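PDB 7OTJ: ATP-dependent DNA helicase PIF1 from Candida albicans, which probably couples ATP hydrolysis to 5'-3' unwinding of DNA, including G-quadruplexes, and so maintains nuclear and mitochondrial genome stability. Local coordinates for residues H69-F74 and T96-T101; R249-I254 and L444-S449; V465-I470 and S497-H502. All blocks are in the same frame, centred on the assembly; numbering follows the deposited sequence.

Contact 1: residues H69-F74 and T96-T101; sequences HSFAGF and TRWRET. With nucleotides of chain C.
R97 and W98 of helix 92-100 pack against the C-terminal end of helix 68-72 in the first RecA-like domain of the helicase. It is a mixed helix-helix contact: aromatic packing plus side-chain donors at the carbonyls of a helix end. The indole NE1 of W98 donates to A72 O over 2.7 Å. A72 O lies close to the indole plane, and the N-H meets it on a lone pair at a C=O...N angle of 120°. The bond helps set the rotation of the indole. The same ring offers a face to F71. The pair is edge-to-face, with centroids 4.9 Å apart and planes at 55°, and F71 CE2 is 3.7 Å from W98 CH2. The methyl of A72 touches CZ2 of the indole.

R97 crosses F71 obliquely, on the CD1 and CE1 side of the ring. Its CG lies anti to the backbone N (chi1 -176°) and chi2 is extended, which brings R97 CD to 3.6 Å from F71 CD1. The bend at chi3 then turns the guanidinium to the carbonyls of the helix end, with F71 O over one face. R97 NH2 makes a weak hydrogen bond to S70 O, 3.1 Å long. The positive group would suit the partial negative charge of a helix C-terminus. Helical backbone angles stop at G73, which has positive phi. T101 OG1 meets the edge of the F71 ring and donates to R97 O over 2.7 Å.

The helix 68-72 also meets DNA. S70 OG donates to OP1 of DT6 of chain C, and the H69 ring lays one face on the sugar of DT4 of chain C. On the sheet side, F71 and T101 pack on A51 of strand 50-54. W98 also packs against I88 of helix 81-90 and L127 of helix 114-128.

Contact 2: residues R249-I254 and L444-S449; sequences RKLNTI and LILAWS
K250 CB sits squarely over the face of W448, and this is the tight part of the contact. K250 CB lies 3.4 Å from the centroid of the six-membered ring of W448 and 11° off the normal, a CH-pi contact. I254 meets the same ring at its edge, with CD1 3.5 Å from W448 CH2. L251 completes the grip, its CB 3.8 Å from W448 CZ3. The indole is thus held by the last turn of helix 240-253 and the residue that follows it.

L251 also reaches L446, whose side chain crosses it at about a right angle, with L251 CD2 4.0 Å from L446 CD1. L446 lies near the end of strand 435-446 in the antiparallel sheet to which strands of the SH3-like 2B domain belong. After W448 the chain enters strand 449-451 of the parallel sheet in the second RecA-like domain. The contact therefore packs the link between the two sheets against a helix. A293 touches L251, L446 and W448.

The outer side is looser and polar. The chi2 bend of K250 (-75°) keeps CD alongside the indole. A second bend at chi4 (-68°) leads its ammonium away, to a long, weak ion pair with E235. Beyond K250 the helix end is exposed, and there T253 OG1 donates to K250 O.

Contact 3: residues V465-I470 and S497-H502; sequences VDMKKI and SKVASH. With K (potassium ion), chain I.
The K498 side chain bends at chi2 (-66°) and is extended beyond it, which lays its aliphatic part across the turn M467-I470 and brings NZ to the turn's carbonyls. The M467 chain bends at chi3 (52°), and this swings CE back to 3.8 Å from K498 CB. The two side chains slide past each other in opposite directions. I470 crosses K498 obliquely, with CG2 3.7 Å from K498 CB.

K498 NZ donates to K468 O over 3.1 Å. It approaches from above the carbonyl plane, not on a lone pair. A second bond, from K498 NZ to I470 O, is weak at 3.5 Å. One lysine thus joins two carbonyls of a type I beta turn, which follows directly on strand 463-466. The turn carries its own weak bond from I470 N to M467 O. Just before it, D466 OD1 accepts a weak bond from K468 N and a further one from N493.

The turn also lies beside a potassium ion. D466 O binds the ion at 3.0 Å, and E242 OE2 is another ligand. K469 CB packs 3.5 Å from the potassium ion, a close contact and not a bond to it.

V465 and M467 make backbone bonds to the neighbouring strand 489-492, so the turn extends from the parallel sheet of the second RecA-like domain. M467 and V499 pack on A476 of helix 475-481, which belongs to the predicted DNA-binding region. Farther along, the H502 ring meets F169 edge-to-face, and its ND1 caps K504 N at the start of helix 503-511.

In the fold
From the N terminus the three contacts follow in series, and none nests or crosses. Contact 1 closes a short, largely helical loop in the first RecA-like domain, beside the parallel sheet of six strands. Contact 2 closes a much longer loop of 189 residues, which holds the SH3-like 2B domain and much of the antiparallel sheet. Contact 3 closes the loop through helix 475-481 and strand 489-492 near the C terminus. Contacts 2 and 3 both involve strands of the second parallel sheet, with nearest atoms about 8 Å apart. Contact 1 lies across the chain's centre from both, about 36 Å from each between centres.

Contact 1: residues H69-F74 and T96-T101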
# COMPACT_ATOMS: atom_id res chain seq x y z
N HIS A 69 10.71 -1.78 3.36
CA HIS A 69 12.00 -1.66 2.69
C HIS A 69 12.58 -0.25 2.84
O HIS A 69 13.77 -0.09 3.11
CB HIS A 69 11.87 -2.02 1.21
CG HIS A 69 11.52 -3.45 0.97
ND1 HIS A 69 10.23 -3.93 1.06
CD2 HIS A 69 12.29 -4.51 0.63
CE1 HIS A 69 10.22 -5.23 0.80
NE2 HIS A 69 11.46 -5.60 0.54
N SER A 70 11.74 0.77 2.68
CA SER A 70 12.23 2.14 2.79
C SER A 70 12.72 2.45 4.20
O SER A 70 13.73 3.15 4.37
CB SER A 70 11.12 3.12 2.39
OG SER A 70 11.65 4.41 2.14
N PHE A 71 12.04 1.91 5.22
CA PHE A 71 12.46 2.15 6.59
C PHE A 71 13.84 1.56 6.85
O PHE A 71 14.65 2.16 7.57
CB PHE A 71 11.46 1.55 7.58
CG PHE A 71 12.03 1.34 8.96
CD1 PHE A 71 12.12 2.39 9.85
CD2 PHE A 71 12.48 0.08 9.35
CE1 PHE A 71 12.65 2.20 11.12
CE2 PHE A 71 13.02 -0.11 10.62
CZ PHE A 71 13.10 0.95 11.50
N ALA A 72 14.12 0.40 6.27
CA ALA A 72 15.35 -0.31 6.58
C ALA A 72 16.57 0.40 6.02
O ALA A 72 17.62 0.45 6.67
CB ALA A 72 15.28 -1.74 6.06
N GLY A 73 16.46 0.96 4.82
CA GLY A 73 17.63 1.39 4.08
C GLY A 73 18.18 0.33 3.16
O GLY A 73 19.29 0.50 2.65
N PHE A 74 17.42 -0.74 2.92
CA PHE A 74 17.89 -1.90 2.18
C PHE A 74 18.06 -1.62 0.70
O PHE A 74 18.83 -2.30 0.02
CB PHE A 74 16.86 -3.03 2.26
CG PHE A 74 16.98 -3.88 3.45
CD1 PHE A 74 18.09 -3.80 4.26
CD2 PHE A 74 15.99 -4.79 3.75
CE1 PHE A 74 18.19 -4.60 5.36
CE2 PHE A 74 16.09 -5.59 4.84
CZ PHE A 74 17.19 -5.50 5.65
N THR A 96 20.83 6.11 11.83
CA THR A 96 20.34 6.75 13.04
C THR A 96 18.94 6.26 13.39
O THR A 96 18.64 5.97 14.56
CB THR A 96 20.35 8.28 12.87
OG1 THR A 96 21.70 8.73 12.69
CG2 THR A 96 19.76 8.96 14.09
N ARG A 97 18.08 6.12 12.38
CA ARG A 97 16.71 5.68 12.60
C ARG A 97 16.66 4.27 13.18
O ARG A 97 15.82 3.97 14.03
CB ARG A 97 15.92 5.77 11.29
CG ARG A 97 14.45 5.42 11.42
CD ARG A 97 13.75 5.63 10.11
NE ARG A 97 14.51 5.04 9.02
CZ ARG A 97 14.23 5.20 7.74
NH1 ARG A 97 13.19 5.93 7.34
NH2 ARG A 97 15.01 4.63 6.82
N TRP A 98 17.57 3.40 12.73
CA TRP A 98 17.64 2.06 13.28
C TRP A 98 18.00 2.08 14.77
O TRP A 98 17.58 1.19 15.52
CB TRP A 98 18.66 1.22 12.52
CG TRP A 98 18.09 0.43 11.38
CD1 TRP A 98 18.31 0.63 10.05
CD2 TRP A 98 17.21 -0.69 11.48
NE1 TRP A 98 17.62 -0.30 9.31
CE2 TRP A 98 16.93 -1.12 10.16
CE3 TRP A 98 16.62 -1.37 12.55
CZ2 TRP A 98 16.10 -2.20 9.89
CZ3 TRP A 98 15.79 -2.44 12.28
CH2 TRP A 98 15.54 -2.84 10.96
N ARG A 99 18.77 3.07 15.22
CA ARG A 99 19.15 3.11 16.62
C ARG A 99 18.14 3.84 17.49
O ARG A 99 17.99 3.50 18.67
CB ARG A 99 20.54 3.74 16.78
CG ARG A 99 21.68 2.85 16.33
CD ARG A 99 23.03 3.49 16.56
NE ARG A 99 23.13 4.80 15.93
CZ ARG A 99 23.15 5.95 16.58
NH1 ARG A 99 23.10 6.00 17.91
NH2 ARG A 99 23.23 7.09 15.90
N GLU A 100 17.42 4.81 16.93
CA GLU A 100 16.43 5.56 17.70
C GLU A 100 15.06 4.89 17.72
O GLU A 100 14.18 5.36 18.45
CB GLU A 100 16.29 6.98 17.14
CG GLU A 100 17.58 7.78 17.13
CD GLU A 100 17.37 9.21 16.65
OE1 GLU A 100 17.92 10.14 17.28
OE2 GLU A 100 16.65 9.40 15.64
N THR A 101 14.85 3.81 16.96
CA THR A 101 13.55 3.16 16.90
C THR A 101 13.31 2.32 18.15
O THR A 101 14.17 1.52 18.55
CB THR A 101 13.43 2.29 15.65
OG1 THR A 101 13.35 3.12 14.48
CG2 THR A 101 12.17 1.43 15.71
P DT C 4 4.96 -1.51 -3.97
OP1 DT C 4 4.34 -0.53 -3.04
OP2 DT C 4 5.04 -1.24 -5.42
O5' DT C 4 6.43 -1.81 -3.41
C5' DT C 4 6.60 -2.05 -2.02
C4' DT C 4 8.01 -2.52 -1.71
O4' DT C 4 8.22 -3.84 -2.25
C3' DT C 4 9.11 -1.68 -2.31
O3' DT C 4 9.36 -0.58 -1.48
C2' DT C 4 10.28 -2.66 -2.32
C1' DT C 4 9.59 -4.00 -2.58
N1 DT C 4 9.70 -4.47 -4.01
C2 DT C 4 10.46 -5.57 -4.29
O2 DT C 4 11.06 -6.19 -3.43
N3 DT C 4 10.51 -5.93 -5.61
C4 DT C 4 9.88 -5.30 -6.66
O4 DT C 4 9.99 -5.70 -7.82
C5 DT C 4 9.08 -4.15 -6.32
C7 DT C 4 8.35 -3.40 -7.39
C6 DT C 4 9.03 -3.79 -5.02
P DT C 6 13.82 4.83 -0.67
OP1 DT C 6 14.13 4.36 0.70
OP2 DT C 6 12.44 5.26 -0.99
O5' DT C 6 14.81 6.03 -1.02

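Contact 2: residues R249-I254 and L444-S449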
# COMPACT_ATOMS: atom_id res chain seq x y z
N ARG A 249 -8.68 2.65 -21.77
CA ARG A 249 -10.02 2.70 -22.36
C ARG A 249 -10.86 3.80 -21.72
O ARG A 249 -11.60 4.50 -22.42
CB ARG A 249 -10.70 1.33 -22.25
CG ARG A 249 -10.83 0.79 -20.85
CD ARG A 249 -11.44 -0.61 -20.85
NE ARG A 249 -12.80 -0.61 -21.35
CZ ARG A 249 -13.88 -0.41 -20.61
NH1 ARG A 249 -13.78 -0.16 -19.31
NH2 ARG A 249 -15.08 -0.45 -21.18
N LYS A 250 -10.75 3.98 -20.40
CA LYS A 250 -11.47 5.06 -19.74
C LYS A 250 -11.01 6.42 -20.26
O LYS A 250 -11.83 7.30 -20.53
CB LYS A 250 -11.28 4.98 -18.23
CG LYS A 250 -12.17 3.97 -17.53
CD LYS A 250 -13.60 4.49 -17.44
CE LYS A 250 -14.53 3.46 -16.83
NZ LYS A 250 -14.72 2.29 -17.74
N LEU A 251 -9.70 6.60 -20.42
CA LEU A 251 -9.19 7.86 -20.97
C LEU A 251 -9.63 8.04 -22.42
O LEU A 251 -9.96 9.16 -22.83
CB LEU A 251 -7.66 7.91 -20.85
CG LEU A 251 -7.03 9.25 -21.24
CD1 LEU A 251 -7.28 10.30 -20.17
CD2 LEU A 251 -5.54 9.12 -21.52
N ASN A 252 -9.63 6.96 -23.21
CA ASN A 252 -9.91 7.07 -24.64
C ASN A 252 -11.37 7.36 -24.94
O ASN A 252 -11.69 7.75 -26.07
CB ASN A 252 -9.48 5.79 -25.36
CG ASN A 252 -7.99 5.74 -25.64
OD1 ASN A 252 -7.34 6.77 -25.80
ND2 ASN A 252 -7.44 4.53 -25.70
N THR A 253 -12.27 7.17 -23.97
CA THR A 253 -13.67 7.51 -24.21
C THR A 253 -13.92 9.00 -24.04
O THR A 253 -14.69 9.60 -24.80
CB THR A 253 -14.58 6.69 -23.27
OG1 THR A 253 -14.17 6.88 -21.91
CG2 THR A 253 -14.51 5.21 -23.62
N ILE A 254 -13.26 9.62 -23.05
CA ILE A 254 -13.30 11.07 -22.89
C ILE A 254 -12.80 11.74 -24.16
O ILE A 254 -11.76 11.37 -24.72
CB ILE A 254 -12.46 11.49 -21.67
CG1 ILE A 254 -12.90 10.72 -20.42
CG2 ILE A 254 -12.57 12.98 -21.43
CD1 ILE A 254 -12.16 11.16 -19.18
N LEU A 444 1.33 12.48 -10.64
CA LEU A 444 -0.02 12.00 -10.92
C LEU A 444 0.04 10.74 -11.77
O LEU A 444 0.93 10.58 -12.61
CB LEU A 444 -0.85 13.06 -11.65
CG LEU A 444 -1.08 14.41 -10.96
CD1 LEU A 444 -1.74 15.39 -11.92
CD2 LEU A 444 -1.93 14.23 -9.71
N ILE A 445 -0.90 9.83 -11.51
CA ILE A 445 -1.16 8.67 -12.35
C ILE A 445 -2.66 8.58 -12.56
O ILE A 445 -3.45 8.95 -11.68
CB ILE A 445 -0.62 7.36 -11.73
CG1 ILE A 445 -1.20 7.15 -10.34
CG2 ILE A 445 0.91 7.37 -11.69
CD1 ILE A 445 -0.86 5.82 -9.75
N LEU A 446 -3.07 8.12 -13.74
CA LEU A 446 -4.49 7.90 -14.00
C LEU A 446 -5.00 6.85 -13.03
O LEU A 446 -4.57 5.69 -13.10
CB LEU A 446 -4.74 7.45 -15.45
CG LEU A 446 -4.50 8.43 -16.59
CD1 LEU A 446 -4.62 7.72 -17.93
CD2 LEU A 446 -5.47 9.59 -16.51
N ALA A 447 -5.88 7.24 -12.10
CA ALA A 447 -6.15 6.33 -11.00
C ALA A 447 -7.17 5.26 -11.39
O ALA A 447 -6.82 4.09 -11.47
CB ALA A 447 -6.65 7.12 -9.79
N TRP A 448 -8.40 5.66 -11.73
CA TRP A 448 -9.41 4.79 -12.33
C TRP A 448 -9.34 3.32 -11.89
O TRP A 448 -10.23 2.83 -11.19
CB TRP A 448 -9.32 4.88 -13.85
CG TRP A 448 -10.30 5.84 -14.45
CD1 TRP A 448 -11.60 6.04 -14.08
CD2 TRP A 448 -10.06 6.75 -15.53
NE1 TRP A 448 -12.18 7.00 -14.86
CE2 TRP A 448 -11.26 7.46 -15.76
CE3 TRP A 448 -8.95 7.03 -16.33
CZ2 TRP A 448 -11.37 8.43 -16.75
CZ3 TRP A 448 -9.07 8.00 -17.32
CH2 TRP A 448 -10.27 8.68 -17.52
N SER A 449 -8.27 2.63 -12.28
CA SER A 449 -8.07 1.21 -12.03
C SER A 449 -6.91 0.99 -11.06
O SER A 449 -6.07 1.85 -10.84
CB SER A 449 -7.82 0.48 -13.36
OG SER A 449 -7.61 -0.91 -13.15

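Contact 3: residues V465-I470 and S497-H502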
# COMPACT_ATOMS: atom_id res chain seq x y z
N VAL A 465 -14.97 -5.60 -9.62
CA VAL A 465 -13.86 -6.54 -9.50
C VAL A 465 -13.93 -7.50 -10.68
O VAL A 465 -14.95 -8.16 -10.90
CB VAL A 465 -13.91 -7.31 -8.17
CG1 VAL A 465 -12.82 -8.39 -8.14
CG2 VAL A 465 -13.75 -6.35 -7.00
N ASP A 466 -12.84 -7.58 -11.44
CA ASP A 466 -12.74 -8.49 -12.58
C ASP A 466 -11.77 -9.60 -12.19
O ASP A 466 -10.56 -9.37 -12.10
CB ASP A 466 -12.26 -7.76 -13.83
CG ASP A 466 -12.22 -8.67 -15.06
OD1 ASP A 466 -12.58 -9.86 -14.93
OD2 ASP A 466 -11.83 -8.19 -16.14
N MET A 467 -12.31 -10.79 -11.95
CA MET A 467 -11.53 -11.92 -11.46
C MET A 467 -10.84 -12.70 -12.57
O MET A 467 -10.36 -13.81 -12.31
CB MET A 467 -12.42 -12.84 -10.63
CG MET A 467 -13.03 -12.12 -9.44
SD MET A 467 -14.11 -13.14 -8.46
CE MET A 467 -13.07 -14.56 -8.15
N LYS A 468 -10.74 -12.12 -13.77
CA LYS A 468 -10.36 -12.87 -14.96
C LYS A 468 -8.98 -13.50 -14.81
O LYS A 468 -8.79 -14.69 -15.08
CB LYS A 468 -10.41 -11.96 -16.19
CG LYS A 468 -10.37 -12.69 -17.54
CD LYS A 468 -11.78 -13.01 -18.04
CE LYS A 468 -11.81 -13.54 -19.47
NZ LYS A 468 -13.21 -13.60 -20.00
N LYS A 469 -7.99 -12.71 -14.39
CA LYS A 469 -6.60 -13.15 -14.37
C LYS A 469 -6.10 -13.48 -12.96
O LYS A 469 -4.89 -13.49 -12.74
CB LYS A 469 -5.69 -12.10 -15.01
CG LYS A 469 -5.97 -11.81 -16.48
CD LYS A 469 -5.87 -13.08 -17.32
CE LYS A 469 -6.30 -12.84 -18.76
NZ LYS A 469 -6.30 -14.09 -19.58
N ILE A 470 -7.00 -13.74 -12.01
CA ILE A 470 -6.57 -14.06 -10.65
C ILE A 470 -5.67 -15.29 -10.68
O ILE A 470 -6.03 -16.33 -11.25
CB ILE A 470 -7.77 -14.27 -9.72
CG1 ILE A 470 -8.12 -13.00 -8.95
CG2 ILE A 470 -7.46 -15.33 -8.67
CD1 ILE A 470 -8.38 -11.80 -9.81
N SER A 497 -12.54 -21.71 -8.92
CA SER A 497 -11.15 -22.01 -9.26
C SER A 497 -10.22 -20.83 -8.99
O SER A 497 -9.01 -21.04 -8.82
CB SER A 497 -11.06 -22.42 -10.74
OG SER A 497 -11.66 -21.44 -11.57
N LYS A 498 -10.75 -19.61 -8.94
CA LYS A 498 -9.95 -18.43 -8.63
C LYS A 498 -9.78 -18.20 -7.13
O LYS A 498 -9.02 -17.30 -6.75
CB LYS A 498 -10.59 -17.18 -9.24
CG LYS A 498 -10.76 -17.22 -10.75
CD LYS A 498 -9.42 -17.23 -11.46
CE LYS A 498 -9.60 -17.38 -12.96
NZ LYS A 498 -8.28 -17.39 -13.66
N VAL A 499 -10.47 -18.94 -6.27
CA VAL A 499 -10.45 -18.73 -4.82
C VAL A 499 -9.65 -19.86 -4.19
O VAL A 499 -10.09 -21.01 -4.17
CB VAL A 499 -11.86 -18.67 -4.22
CG1 VAL A 499 -11.78 -18.26 -2.75
CG2 VAL A 499 -12.75 -17.73 -5.01
N ALA A 500 -8.48 -19.53 -3.65
CA ALA A 500 -7.60 -20.53 -3.06
C ALA A 500 -6.81 -19.92 -1.91
O ALA A 500 -6.58 -18.71 -1.87
CB ALA A 500 -6.67 -21.13 -4.12
N SER A 501 -6.41 -20.78 -0.96
CA SER A 501 -5.57 -20.39 0.16
C SER A 501 -4.39 -21.33 0.27
O SER A 501 -4.47 -22.50 -0.11
CB SER A 501 -6.34 -20.39 1.48
OG SER A 501 -7.14 -19.23 1.60
N HIS A 502 -3.29 -20.83 0.83
CA HIS A 502 -2.08 -21.63 0.95
C HIS A 502 -2.21 -22.62 2.09
O HIS A 502 -2.78 -22.31 3.14
CB HIS A 502 -0.85 -20.73 1.15
CG HIS A 502 0.44 -21.41 0.84
ND1 HIS A 502 0.91 -22.50 1.55
CD2 HIS A 502 1.37 -21.17 -0.12
CE1 HIS A 502 2.07 -22.89 1.05
NE2 HIS A 502 2.37 -22.10 0.03
K K I . -7.89 -10.01 -13.24